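Local structure of RNA-binding protein RO60 (Deinococcus radiodurans, 2NVO) at residues A264-Q267 / W273-R276; N269-L274 / A306-G311; G285-T288 / A293-Q296; A297-L302 / V344-E349; R312-D317 / G356-A361. The protein binds several small RNAs that accumulate during recovery from ultraviolet irradiation and contributes to the bacterium's resistance to that radiation. All coordinates share one frame; numbering follows the deposited sequence.

Interaction 1: residues A264-Q267 / W273-R276; sequences AAMQ and WLLR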
# COMPACT_ATOMS: atom_id res chain seq x y z
N ALA A 264 9.78 -13.70 -21.09
CA ALA A 264 9.56 -14.86 -20.24
C ALA A 264 8.80 -14.48 -18.98
O ALA A 264 7.97 -15.25 -18.49
CB ALA A 264 10.90 -15.52 -19.89
N ALA A 265 9.08 -13.29 -18.46
CA ALA A 265 8.47 -12.83 -17.21
C ALA A 265 6.97 -12.54 -17.36
O ALA A 265 6.19 -12.78 -16.44
CB ALA A 265 9.21 -11.60 -16.69
N MET A 266 6.60 -11.99 -18.50
CA MET A 266 5.20 -11.72 -18.82
C MET A 266 4.33 -12.96 -18.67
O MET A 266 3.29 -12.94 -18.00
CB MET A 266 5.09 -11.27 -20.26
CG MET A 266 5.17 -9.81 -20.47
SD MET A 266 4.21 -9.46 -21.94
CE MET A 266 2.59 -9.99 -21.39
N GLN A 267 4.75 -14.04 -19.32
CA GLN A 267 3.96 -15.26 -19.39
C GLN A 267 3.79 -15.89 -18.03
O GLN A 267 2.99 -16.80 -17.86
CB GLN A 267 4.64 -16.27 -20.32
CG GLN A 267 4.90 -15.75 -21.72
CD GLN A 267 5.84 -16.65 -22.50
OE1 GLN A 267 6.67 -17.36 -21.92
NE2 GLN A 267 5.73 -16.62 -23.83
N TRP A 273 1.85 -7.02 -11.88
CA TRP A 273 3.20 -7.04 -12.43
C TRP A 273 3.23 -6.35 -13.78
O TRP A 273 4.10 -5.50 -14.04
CB TRP A 273 3.69 -8.49 -12.60
CG TRP A 273 5.12 -8.59 -13.08
CD1 TRP A 273 6.24 -8.69 -12.30
CD2 TRP A 273 5.59 -8.56 -14.44
NE1 TRP A 273 7.37 -8.74 -13.08
CE2 TRP A 273 7.00 -8.67 -14.40
CE3 TRP A 273 4.96 -8.48 -15.68
CZ2 TRP A 273 7.78 -8.67 -15.55
CZ3 TRP A 273 5.74 -8.49 -16.83
CH2 TRP A 273 7.14 -8.58 -16.76
N LEU A 274 2.29 -6.73 -14.63
CA LEU A 274 2.21 -6.19 -15.98
C LEU A 274 2.07 -4.67 -15.96
O LEU A 274 2.71 -3.97 -16.75
CB LEU A 274 1.04 -6.83 -16.74
CG LEU A 274 1.00 -6.41 -18.20
CD1 LEU A 274 2.34 -6.70 -18.85
CD2 LEU A 274 -0.14 -7.10 -18.96
N LEU A 275 1.23 -4.18 -15.07
CA LEU A 275 0.99 -2.74 -14.97
C LEU A 275 2.28 -1.97 -14.66
O LEU A 275 2.57 -0.95 -15.30
CB LEU A 275 -0.09 -2.44 -13.94
CG LEU A 275 -1.48 -2.77 -14.45
CD1 LEU A 275 -2.51 -2.75 -13.32
CD2 LEU A 275 -1.85 -1.82 -15.55
N ARG A 276 3.07 -2.46 -13.71
CA ARG A 276 4.30 -1.76 -13.37
C ARG A 276 5.48 -2.08 -14.28
O ARG A 276 6.57 -1.56 -14.07
CB ARG A 276 4.68 -1.96 -11.90
CG ARG A 276 4.90 -3.38 -11.48
CD ARG A 276 5.58 -3.44 -10.10
NE ARG A 276 5.10 -4.58 -9.32
CZ ARG A 276 5.68 -5.77 -9.29
NH1 ARG A 276 6.79 -6.00 -9.99
NH2 ARG A 276 5.15 -6.75 -8.55
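Trp273 reaches across to Ala265 and Met266 because its CG stands anti to the backbone N (chi1 -176°), and the second torsion, 92°, turns the indole crosswise to its own CA-CB-CG arm. The six-membered half of the ring system is thereby carried to the helix end opposite. Ala265 meets it with CB, which lies 3.5 Å from CZ2 of Trp273, while the carbonyl carbon of Ala265 sits over one face of the ring. An alanine suits this place: its single methyl lets the flat ring come close to the backbone. Met266 follows round the ring. Its CA is 3.8 Å from CZ3 of Trp273, approaching obliquely, and its CG is 3.9 Å from the same CZ3, the methionine side chain running across the tryptophan at about a right angle. The methionine then bends at its third torsion (63°), which carries CE on toward Leu274, 4.2 Å from that residue's CD1. A long unbranched chain fits here, since it can serve two apolar neighbours in succession. No hydrogen bond crosses the contact; it is dispersion and burial of apolar surface, with all four touching residues buried.

The contact joins the last turn of helix 259-266 to the first turn of helix 271-283 in the HEAT-like TROVE domain, within a region that probably binds RNA, as in related Ro proteins. Leu249, from a loop, adds to the cluster round Ala265 and Trp273. From helix 292-302, Arg301 and Leu302 pack on Leu274, and Arg301 also donates a hydrogen bond to Met266 O.

Interaction 2: residues N269-L274 / A306-G311; sequences NGLTWL and AALKRG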
# COMPACT_ATOMS: atom_id res chain seq x y z
N ASN A 269 3.58 -13.89 -15.00
CA ASN A 269 3.10 -12.96 -13.98
C ASN A 269 1.72 -12.40 -14.26
O ASN A 269 1.26 -12.36 -15.40
CB ASN A 269 4.12 -11.85 -13.74
CG ASN A 269 4.99 -12.12 -12.52
OD1 ASN A 269 4.55 -11.93 -11.38
ND2 ASN A 269 6.22 -12.56 -12.75
N GLY A 270 1.05 -11.96 -13.19
CA GLY A 270 -0.28 -11.41 -13.29
C GLY A 270 -0.33 -9.96 -13.75
O GLY A 270 0.65 -9.41 -14.25
N LEU A 271 -1.50 -9.36 -13.57
CA LEU A 271 -1.80 -8.03 -14.09
C LEU A 271 -1.06 -6.91 -13.35
O LEU A 271 -0.57 -5.96 -13.96
CB LEU A 271 -3.31 -7.79 -14.05
CG LEU A 271 -3.87 -6.54 -14.73
CD1 LEU A 271 -3.19 -6.27 -16.08
CD2 LEU A 271 -5.37 -6.70 -14.90
N THR A 272 -0.99 -7.03 -12.03
CA THR A 272 -0.27 -6.04 -11.24
C THR A 272 1.16 -5.89 -11.73
O THR A 272 1.61 -4.77 -11.99
CB THR A 272 -0.28 -6.43 -9.76
OG1 THR A 272 -1.62 -6.74 -9.36
CG2 THR A 272 0.25 -5.27 -8.91
N TRP A 273 1.85 -7.02 -11.88
CA TRP A 273 3.20 -7.04 -12.43
C TRP A 273 3.23 -6.35 -13.78
O TRP A 273 4.10 -5.50 -14.04
CB TRP A 273 3.69 -8.49 -12.60
CG TRP A 273 5.12 -8.59 -13.08
CD1 TRP A 273 6.24 -8.69 -12.30
CD2 TRP A 273 5.59 -8.56 -14.44
NE1 TRP A 273 7.37 -8.74 -13.08
CE2 TRP A 273 7.00 -8.67 -14.40
CE3 TRP A 273 4.96 -8.48 -15.68
CZ2 TRP A 273 7.78 -8.67 -15.55
CZ3 TRP A 273 5.74 -8.49 -16.83
CH2 TRP A 273 7.14 -8.58 -16.76
N LEU A 274 2.29 -6.73 -14.63
CA LEU A 274 2.21 -6.19 -15.98
C LEU A 274 2.07 -4.67 -15.96
O LEU A 274 2.71 -3.97 -16.75
CB LEU A 274 1.04 -6.83 -16.74
CG LEU A 274 1.00 -6.41 -18.20
CD1 LEU A 274 2.34 -6.70 -18.85
CD2 LEU A 274 -0.14 -7.10 -18.96
N ALA A 306 -12.21 -9.87 -15.73
CA ALA A 306 -11.99 -10.89 -14.72
C ALA A 306 -10.62 -10.76 -14.07
O ALA A 306 -10.44 -11.04 -12.89
CB ALA A 306 -12.18 -12.28 -15.33
N ALA A 307 -9.63 -10.34 -14.85
CA ALA A 307 -8.29 -10.20 -14.32
C ALA A 307 -8.18 -8.90 -13.51
O ALA A 307 -7.46 -8.85 -12.51
CB ALA A 307 -7.26 -10.24 -15.44
N LEU A 308 -8.89 -7.87 -13.95
CA LEU A 308 -8.98 -6.62 -13.20
C LEU A 308 -9.60 -6.85 -11.82
O LEU A 308 -9.09 -6.38 -10.80
CB LEU A 308 -9.78 -5.59 -14.00
CG LEU A 308 -9.07 -4.97 -15.22
CD1 LEU A 308 -10.04 -4.24 -16.12
CD2 LEU A 308 -7.92 -4.05 -14.78
N LYS A 309 -10.71 -7.60 -11.79
CA LYS A 309 -11.42 -7.86 -10.54
C LYS A 309 -10.60 -8.70 -9.58
O LYS A 309 -10.45 -8.35 -8.41
CB LYS A 309 -12.77 -8.55 -10.81
CG LYS A 309 -13.51 -8.98 -9.54
CD LYS A 309 -14.82 -9.69 -9.88
CE LYS A 309 -15.69 -9.89 -8.65
NZ LYS A 309 -15.01 -10.68 -7.58
N ARG A 310 -10.05 -9.81 -10.07
CA ARG A 310 -9.30 -10.73 -9.22
C ARG A 310 -8.01 -10.11 -8.72
O ARG A 310 -7.55 -10.41 -7.61
CB ARG A 310 -9.02 -12.04 -9.97
CG ARG A 310 -7.98 -12.93 -9.30
CD ARG A 310 -7.95 -14.29 -9.98
NE ARG A 310 -8.31 -14.19 -11.38
CZ ARG A 310 -7.44 -14.14 -12.39
NH1 ARG A 310 -6.14 -14.18 -12.14
NH2 ARG A 310 -7.88 -14.04 -13.64
N GLY A 311 -7.42 -9.23 -9.53
CA GLY A 311 -6.22 -8.52 -9.14
C GLY A 311 -6.53 -7.29 -8.31
O GLY A 311 -5.62 -6.60 -7.84
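Where Leu271 meets Ala307 and Leu308 no ring takes part; the one aromatic group here, the indole of Trp273, is turned away from helix 305-310 and carries Asn269 CB 3.3 Å above one face, offset toward the rim. Tryptophan and leucine thus divide the work of the first turn of helix 271-283, one facing helix 259-266 and the other helix 305-310, in the helical-repeat horseshoe of the TROVE domain.

Leu271 carries the contact with one branch. A chi1 of -172° sends its CG out past the carbonyl carbon, so the side chain stretches away from its own helix, and Leu271 CD2 lies 3.7 Å from Leu308 CD2. The same methyl of Leu271 also reaches the backbone, 3.8 Å from the carbonyl carbon of Ala307, and lies 4.0 Å from Ala307 CB. The short alanine lets the leucine methyl come down onto the helix surface, and the flexible, branched Leu308 leans back to meet it from beside. Leu302 and Ile313 extend this apolar patch, packing on Leu271 and Leu308 respectively.

Near the outer side, Thr272 OG1 and Gly311 O stand 4.3 Å apart, too far for a hydrogen bond, at a place where a polar side chain can border solvent. The backbones come nearest at Gly311, whose CA is 6.7 Å from Leu271 CA. Gly270 is the N-cap of helix 271-283, and its O receives Leu274 N. At the other helix, Gly311 N donates to Ala307 O at 3.0 Å.

Interaction 3: residues G285-T288 / A293-Q296; sequences GVLT and ATVQ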
# COMPACT_ATOMS: atom_id res chain seq x y z
N GLY A 285 12.77 -3.92 -25.70
CA GLY A 285 12.41 -4.19 -27.08
C GLY A 285 11.31 -5.21 -27.32
O GLY A 285 11.15 -5.71 -28.44
N VAL A 286 10.54 -5.52 -26.29
CA VAL A 286 9.44 -6.47 -26.41
C VAL A 286 8.12 -5.82 -26.89
O VAL A 286 7.35 -6.43 -27.65
CB VAL A 286 9.19 -7.16 -25.06
CG1 VAL A 286 7.83 -7.84 -25.05
CG2 VAL A 286 10.30 -8.15 -24.76
N LEU A 287 7.87 -4.59 -26.47
CA LEU A 287 6.59 -3.93 -26.68
C LEU A 287 6.77 -2.65 -27.51
O LEU A 287 7.06 -1.58 -26.96
CB LEU A 287 5.98 -3.61 -25.30
CG LEU A 287 4.55 -3.10 -25.08
CD1 LEU A 287 3.48 -4.06 -25.64
CD2 LEU A 287 4.34 -2.92 -23.58
N THR A 288 6.60 -2.77 -28.82
CA THR A 288 6.87 -1.66 -29.74
C THR A 288 5.74 -1.45 -30.73
O THR A 288 5.04 -2.38 -31.09
CB THR A 288 8.18 -1.90 -30.53
OG1 THR A 288 7.96 -2.85 -31.57
CG2 THR A 288 9.27 -2.41 -29.59
N ALA A 293 1.42 -8.42 -32.36
CA ALA A 293 0.97 -9.60 -31.61
C ALA A 293 1.09 -9.42 -30.09
O ALA A 293 0.16 -9.72 -29.33
CB ALA A 293 1.72 -10.85 -32.06
N THR A 294 2.26 -8.95 -29.65
CA THR A 294 2.49 -8.75 -28.23
C THR A 294 1.66 -7.58 -27.74
O THR A 294 1.08 -7.65 -26.67
CB THR A 294 3.97 -8.49 -27.92
OG1 THR A 294 4.77 -9.59 -28.38
CG2 THR A 294 4.17 -8.33 -26.43
N VAL A 295 1.60 -6.52 -28.54
CA VAL A 295 0.76 -5.36 -28.25
C VAL A 295 -0.70 -5.77 -27.99
O VAL A 295 -1.29 -5.40 -26.97
CB VAL A 295 0.82 -4.33 -29.38
CG1 VAL A 295 -0.33 -3.34 -29.29
CG2 VAL A 295 2.16 -3.59 -29.35
N GLN A 296 -1.28 -6.57 -28.89
CA GLN A 296 -2.67 -6.99 -28.70
C GLN A 296 -2.81 -7.84 -27.46
O GLN A 296 -3.78 -7.72 -26.71
CB GLN A 296 -3.23 -7.75 -29.92
CG GLN A 296 -4.76 -7.88 -29.85
CD GLN A 296 -5.46 -6.52 -29.79
OE1 GLN A 296 -6.45 -6.36 -29.07
NE2 GLN A 296 -4.93 -5.55 -30.52
O HOH W 1 7.86 -9.69 -27.93
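Leu287 and Val295 bring their CA atoms to 6.2 Å, the nearest pair between an irregular loop and a helical turn. The loop enters through Gly285 in the left-handed region (phi 70°), where glycine is at ease; Val286 is still near helical angles, and the chain is then extended at Leu287 and Thr288. Residues 293-296 keep regular helical geometry throughout.

The loop side presents Val286, Leu287 and the carbonyl of Thr288. Leu287 points its CD1 at the helix, 4.0 Å from Val295 CG2, and the two side chains cross at about a right angle. The same CG2 of Val295 is 3.6 Å from Thr288 O, so one valine methyl touches both a leucine methyl and a backbone oxygen. This is the short connection between helices 271-283 and 292-302 of the HEAT-like TROVE domain, folded back over the first turn of the helix it leads into. Leu278 and Leu281 of the preceding helix pack on Leu287 and so join this loop to both of its flanking helices.

Thr294 suits a place where apolar packing meets a water, because its two branches do different jobs. Its CG2 is the branch set beside the carbonyl carbon (chi1, measured to OG1, is -58°), and it lies 3.9 Å from Val286 CG1. Its hydroxyl is carried by the other branch, and a water bridges the gap: the water is 3.1 Å from Thr294 OG1, and it donates a weak bond of 3.3 Å to Val286 O.

Interaction 4: residues A297-L302 / V344-E349; sequences AVIERL and VDALEE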
# COMPACT_ATOMS: atom_id res chain seq x y z
N ALA A 297 -1.83 -8.70 -27.23
CA ALA A 297 -1.89 -9.58 -26.07
C ALA A 297 -1.82 -8.75 -24.79
O ALA A 297 -2.49 -9.06 -23.81
CB ALA A 297 -0.75 -10.59 -26.12
N VAL A 298 -1.00 -7.70 -24.79
CA VAL A 298 -0.97 -6.82 -23.61
C VAL A 298 -2.32 -6.12 -23.43
O VAL A 298 -2.90 -6.14 -22.35
CB VAL A 298 0.20 -5.81 -23.67
CG1 VAL A 298 0.07 -4.72 -22.58
CG2 VAL A 298 1.53 -6.55 -23.51
N ILE A 299 -2.84 -5.53 -24.50
CA ILE A 299 -4.15 -4.87 -24.44
C ILE A 299 -5.23 -5.78 -23.86
O ILE A 299 -6.00 -5.36 -23.00
CB ILE A 299 -4.58 -4.32 -25.80
CG1 ILE A 299 -3.66 -3.16 -26.19
CG2 ILE A 299 -6.05 -3.85 -25.79
CD1 ILE A 299 -3.79 -2.76 -27.66
N GLU A 300 -5.28 -7.03 -24.32
CA GLU A 300 -6.28 -7.98 -23.82
C GLU A 300 -6.15 -8.25 -22.32
O GLU A 300 -7.14 -8.39 -21.61
CB GLU A 300 -6.24 -9.30 -24.61
CG GLU A 300 -6.60 -9.13 -26.08
CD GLU A 300 -7.97 -8.50 -26.30
OE1 GLU A 300 -8.86 -8.72 -25.45
OE2 GLU A 300 -8.17 -7.79 -27.30
N ARG A 301 -4.93 -8.35 -21.83
CA ARG A 301 -4.74 -8.56 -20.40
C ARG A 301 -5.12 -7.31 -19.58
O ARG A 301 -5.71 -7.43 -18.52
CB ARG A 301 -3.30 -8.97 -20.11
CG ARG A 301 -2.88 -10.21 -20.88
CD ARG A 301 -1.41 -10.47 -20.71
NE ARG A 301 -1.09 -10.61 -19.30
CZ ARG A 301 0.06 -11.09 -18.84
NH1 ARG A 301 1.00 -11.49 -19.70
NH2 ARG A 301 0.28 -11.17 -17.54
N LEU A 302 -4.79 -6.14 -20.11
CA LEU A 302 -5.00 -4.88 -19.40
C LEU A 302 -6.48 -4.55 -19.23
O LEU A 302 -6.87 -3.84 -18.31
CB LEU A 302 -4.31 -3.73 -20.15
CG LEU A 302 -2.79 -3.76 -20.12
CD1 LEU A 302 -2.23 -2.60 -20.94
CD2 LEU A 302 -2.34 -3.70 -18.67
N VAL A 344 -1.43 2.73 -24.22
CA VAL A 344 -1.86 3.88 -23.44
C VAL A 344 -3.38 3.98 -23.44
O VAL A 344 -4.00 4.20 -22.40
CB VAL A 344 -1.27 5.19 -24.00
CG1 VAL A 344 -1.99 6.39 -23.39
CG2 VAL A 344 0.22 5.24 -23.71
N ASP A 345 -3.97 3.78 -24.61
CA ASP A 345 -5.42 3.78 -24.77
C ASP A 345 -6.10 2.72 -23.92
O ASP A 345 -7.15 2.96 -23.34
CB ASP A 345 -5.82 3.52 -26.23
CG ASP A 345 -5.79 4.77 -27.08
OD1 ASP A 345 -5.79 5.89 -26.53
OD2 ASP A 345 -5.78 4.62 -28.33
N ALA A 346 -5.52 1.53 -23.89
CA ALA A 346 -6.14 0.42 -23.16
C ALA A 346 -6.12 0.71 -21.66
O ALA A 346 -7.00 0.27 -20.90
CB ALA A 346 -5.41 -0.85 -23.46
N LEU A 347 -5.08 1.41 -21.23
CA LEU A 347 -4.96 1.80 -19.83
C LEU A 347 -6.05 2.80 -19.43
O LEU A 347 -6.50 2.81 -18.29
CB LEU A 347 -3.56 2.33 -19.55
CG LEU A 347 -2.50 1.22 -19.59
CD1 LEU A 347 -1.12 1.82 -19.65
CD2 LEU A 347 -2.63 0.31 -18.39
N GLU A 348 -6.49 3.61 -20.38
CA GLU A 348 -7.62 4.50 -20.14
C GLU A 348 -8.89 3.69 -19.95
O GLU A 348 -9.75 4.06 -19.15
CB GLU A 348 -7.78 5.54 -21.25
CG GLU A 348 -6.78 6.68 -21.14
CD GLU A 348 -6.67 7.52 -22.40
OE1 GLU A 348 -7.71 7.93 -22.95
OE2 GLU A 348 -5.53 7.78 -22.83
N GLU A 349 -8.99 2.58 -20.67
CA GLU A 349 -10.13 1.69 -20.52
C GLU A 349 -10.08 0.92 -19.20
O GLU A 349 -11.10 0.74 -18.55
CB GLU A 349 -10.24 0.70 -21.70
CG GLU A 349 -11.48 -0.17 -21.63
CD GLU A 349 -11.61 -1.17 -22.79
OE1 GLU A 349 -10.99 -0.94 -23.84
OE2 GLU A 349 -12.34 -2.17 -22.64
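Ile299 and Ala346 face each other with CA atoms 5.8 Å apart where two helical segments run side by side in nearly the same direction, their axes 11° from parallel and 9.2 Å apart at closest approach. Ala346 is the small residue that allows this: its CB nests against Ile299, 3.9 Å from CG2, with CG1 of the same isoleucine almost as near. Ile299, branched at CB, thus receives the methyl with both of its CB branches.

One turn further on, Leu302 points at the other helix. Its CG is anti to the carbonyl carbon (chi1 -70°), which lets CD1 reach Leu347 CD2 at 3.9 Å and also lie 4.4 Å from Ala346 CB. The two leucines cross obliquely, each offering methyl groups. Leu347 is shared: Leu275 and Leu278 of helix 271-283 pack on it as well, so three helices of the TROVE domain meet there.

The contact contains no hydrogen bond or ion pair, only aliphatic carbons. Its stability probably rests on dispersion and on burying apolar surface; the small alanine faces isoleucine, while two leucines meet beside it.

Interaction 5: residues R312-D317 / G356-A361; sequences RIHPLD and GNVQPA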
# COMPACT_ATOMS: atom_id res chain seq x y z
N ARG A 312 -7.82 -7.00 -8.15
CA ARG A 312 -8.24 -5.86 -7.34
C ARG A 312 -7.56 -4.55 -7.77
O ARG A 312 -7.09 -3.78 -6.93
CB ARG A 312 -7.97 -6.14 -5.86
CG ARG A 312 -8.69 -7.36 -5.31
CD ARG A 312 -8.76 -7.35 -3.79
NE ARG A 312 -7.71 -8.13 -3.15
CZ ARG A 312 -6.54 -7.64 -2.74
NH1 ARG A 312 -6.25 -6.36 -2.92
NH2 ARG A 312 -5.65 -8.44 -2.16
N ILE A 313 -7.52 -4.31 -9.07
CA ILE A 313 -6.89 -3.11 -9.61
C ILE A 313 -7.76 -1.89 -9.33
O ILE A 313 -8.94 -1.87 -9.67
CB ILE A 313 -6.59 -3.22 -11.12
CG1 ILE A 313 -5.72 -4.45 -11.41
CG2 ILE A 313 -5.90 -1.97 -11.64
CD1 ILE A 313 -4.53 -4.58 -10.51
N HIS A 314 -7.16 -0.89 -8.69
CA HIS A 314 -7.87 0.33 -8.36
C HIS A 314 -7.72 1.23 -9.57
O HIS A 314 -6.74 1.14 -10.28
CB HIS A 314 -7.22 0.96 -7.13
CG HIS A 314 -7.99 2.11 -6.56
ND1 HIS A 314 -7.86 3.40 -7.04
CD2 HIS A 314 -8.90 2.16 -5.56
CE1 HIS A 314 -8.64 4.20 -6.34
NE2 HIS A 314 -9.29 3.47 -5.44
N PRO A 315 -8.71 2.09 -9.83
CA PRO A 315 -8.58 2.98 -10.98
C PRO A 315 -7.26 3.79 -10.97
O PRO A 315 -6.66 3.95 -12.02
CB PRO A 315 -9.82 3.88 -10.88
CG PRO A 315 -10.81 3.06 -10.11
CD PRO A 315 -9.99 2.27 -9.12
N LEU A 316 -6.83 4.27 -9.80
CA LEU A 316 -5.56 4.98 -9.68
C LEU A 316 -4.34 4.11 -10.03
O LEU A 316 -3.30 4.62 -10.44
CB LEU A 316 -5.40 5.55 -8.27
CG LEU A 316 -6.32 6.73 -7.99
CD1 LEU A 316 -6.14 7.20 -6.55
CD2 LEU A 316 -6.02 7.85 -8.98
N ASP A 317 -4.45 2.80 -9.83
CA ASP A 317 -3.42 1.87 -10.27
C ASP A 317 -3.28 1.95 -11.78
O ASP A 317 -2.17 1.95 -12.31
CB ASP A 317 -3.77 0.44 -9.88
CG ASP A 317 -3.65 0.18 -8.40
OD1 ASP A 317 -2.88 0.90 -7.73
OD2 ASP A 317 -4.33 -0.76 -7.90
N GLY A 356 -15.68 -0.52 -11.12
CA GLY A 356 -16.59 -1.56 -10.70
C GLY A 356 -16.07 -2.42 -9.56
O GLY A 356 -16.83 -3.14 -8.93
N ASN A 357 -14.77 -2.32 -9.29
CA ASN A 357 -14.17 -3.12 -8.23
C ASN A 357 -13.69 -2.33 -7.01
O ASN A 357 -12.99 -2.86 -6.15
CB ASN A 357 -13.04 -3.98 -8.81
CG ASN A 357 -13.47 -4.73 -10.08
OD1 ASN A 357 -12.78 -4.71 -11.09
ND2 ASN A 357 -14.64 -5.37 -10.03
N VAL A 358 -14.07 -1.06 -6.92
CA VAL A 358 -13.76 -0.25 -5.73
C VAL A 358 -14.70 -0.61 -4.58
O VAL A 358 -15.92 -0.62 -4.75
CB VAL A 358 -13.89 1.26 -6.03
CG1 VAL A 358 -13.85 2.07 -4.74
CG2 VAL A 358 -12.78 1.72 -6.98
N GLN A 359 -14.15 -0.88 -3.40
CA GLN A 359 -14.99 -1.09 -2.21
C GLN A 359 -15.37 0.26 -1.59
O GLN A 359 -14.53 0.94 -1.03
CB GLN A 359 -14.30 -1.97 -1.17
CG GLN A 359 -13.85 -3.33 -1.72
CD GLN A 359 -14.97 -4.09 -2.43
OE1 GLN A 359 -14.77 -4.63 -3.52
NE2 GLN A 359 -16.15 -4.13 -1.82
N PRO A 360 -16.65 0.64 -1.72
CA PRO A 360 -17.18 1.93 -1.27
C PRO A 360 -17.28 2.03 0.25
O PRO A 360 -17.34 1.01 0.94
CB PRO A 360 -18.59 1.95 -1.86
CG PRO A 360 -18.65 0.81 -2.83
CD PRO A 360 -17.67 -0.19 -2.35
N ALA A 361 -17.26 3.25 0.76
CA ALA A 361 -17.54 3.47 2.17
C ALA A 361 -19.01 3.19 2.44
O ALA A 361 -19.38 2.84 3.56
CB ALA A 361 -17.21 4.90 2.56
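His314, the N-cap of helix 315-326, forms a capping box with Asp317, and it is on this helix start, in the crossing from the helical TROVE domain to the von Willebrand factor A-like domain, that Val358 rests. Residues 356-361 belong to the loop that leads from helix 341-354 to strand 364-369. Just before the cap, Arg312, the first residue to leave helical angles, completes a Schellman motif.

Val358 supplies one methyl, CG2. It lies 3.6 Å from Pro315 CD and 3.9 Å from Pro315 CG, so that the valine crosses the proline ring at about a right angle, and it is 4.2 Å from His314 CD2, approaching the imidazole obliquely. A compact branched residue suits a notch between two rings. Proline suits the first position of a helix, where a backbone N-H is not needed; its CD also lies over one face of the imidazole, offset toward the rim. Ile398 of helix 388-402, in the von Willebrand-like domain, packs on both His314 and Pro315, and Pro523 touches His314.

The cap itself fixes the imidazole. A chi1 near 180° (-171°) sets the ring beside the first turn, with Leu316 CA at its edge and Leu316 N, tilted 17° out of its plane, donating to ND1 at 3.1 Å. Since ND1 is used as an acceptor, a neutral ring would probably carry its proton on NE2. In return the backbone N of His314 donates to Asp317 OD2, at 2.9 Å and 168°, meeting that oxygen from above the carboxylate plane.

Interactions 1, 3 and 4 are buried contacts, while interactions 2 and 5 are only partly so. Interactions 1 and 2 use different sides of the start of helix 271-283, and interactions 3 and 4 share helix 292-302, where Leu287 also packs on Val298. Interaction 4 is wholly aliphatic between helices; interaction 1 adds an aromatic ring, interaction 3 a bridging water and interaction 5 a side-chain cap. Arg301 ties interactions 1, 2 and 4 together through backbone carbonyls, weakly in the case of Asn269. A probable hydrogen bond from Ile313 N to Leu308 O links interaction 2 to interaction 5, the contact nearest the chain's centre and the one that borders the von Willebrand-like domain.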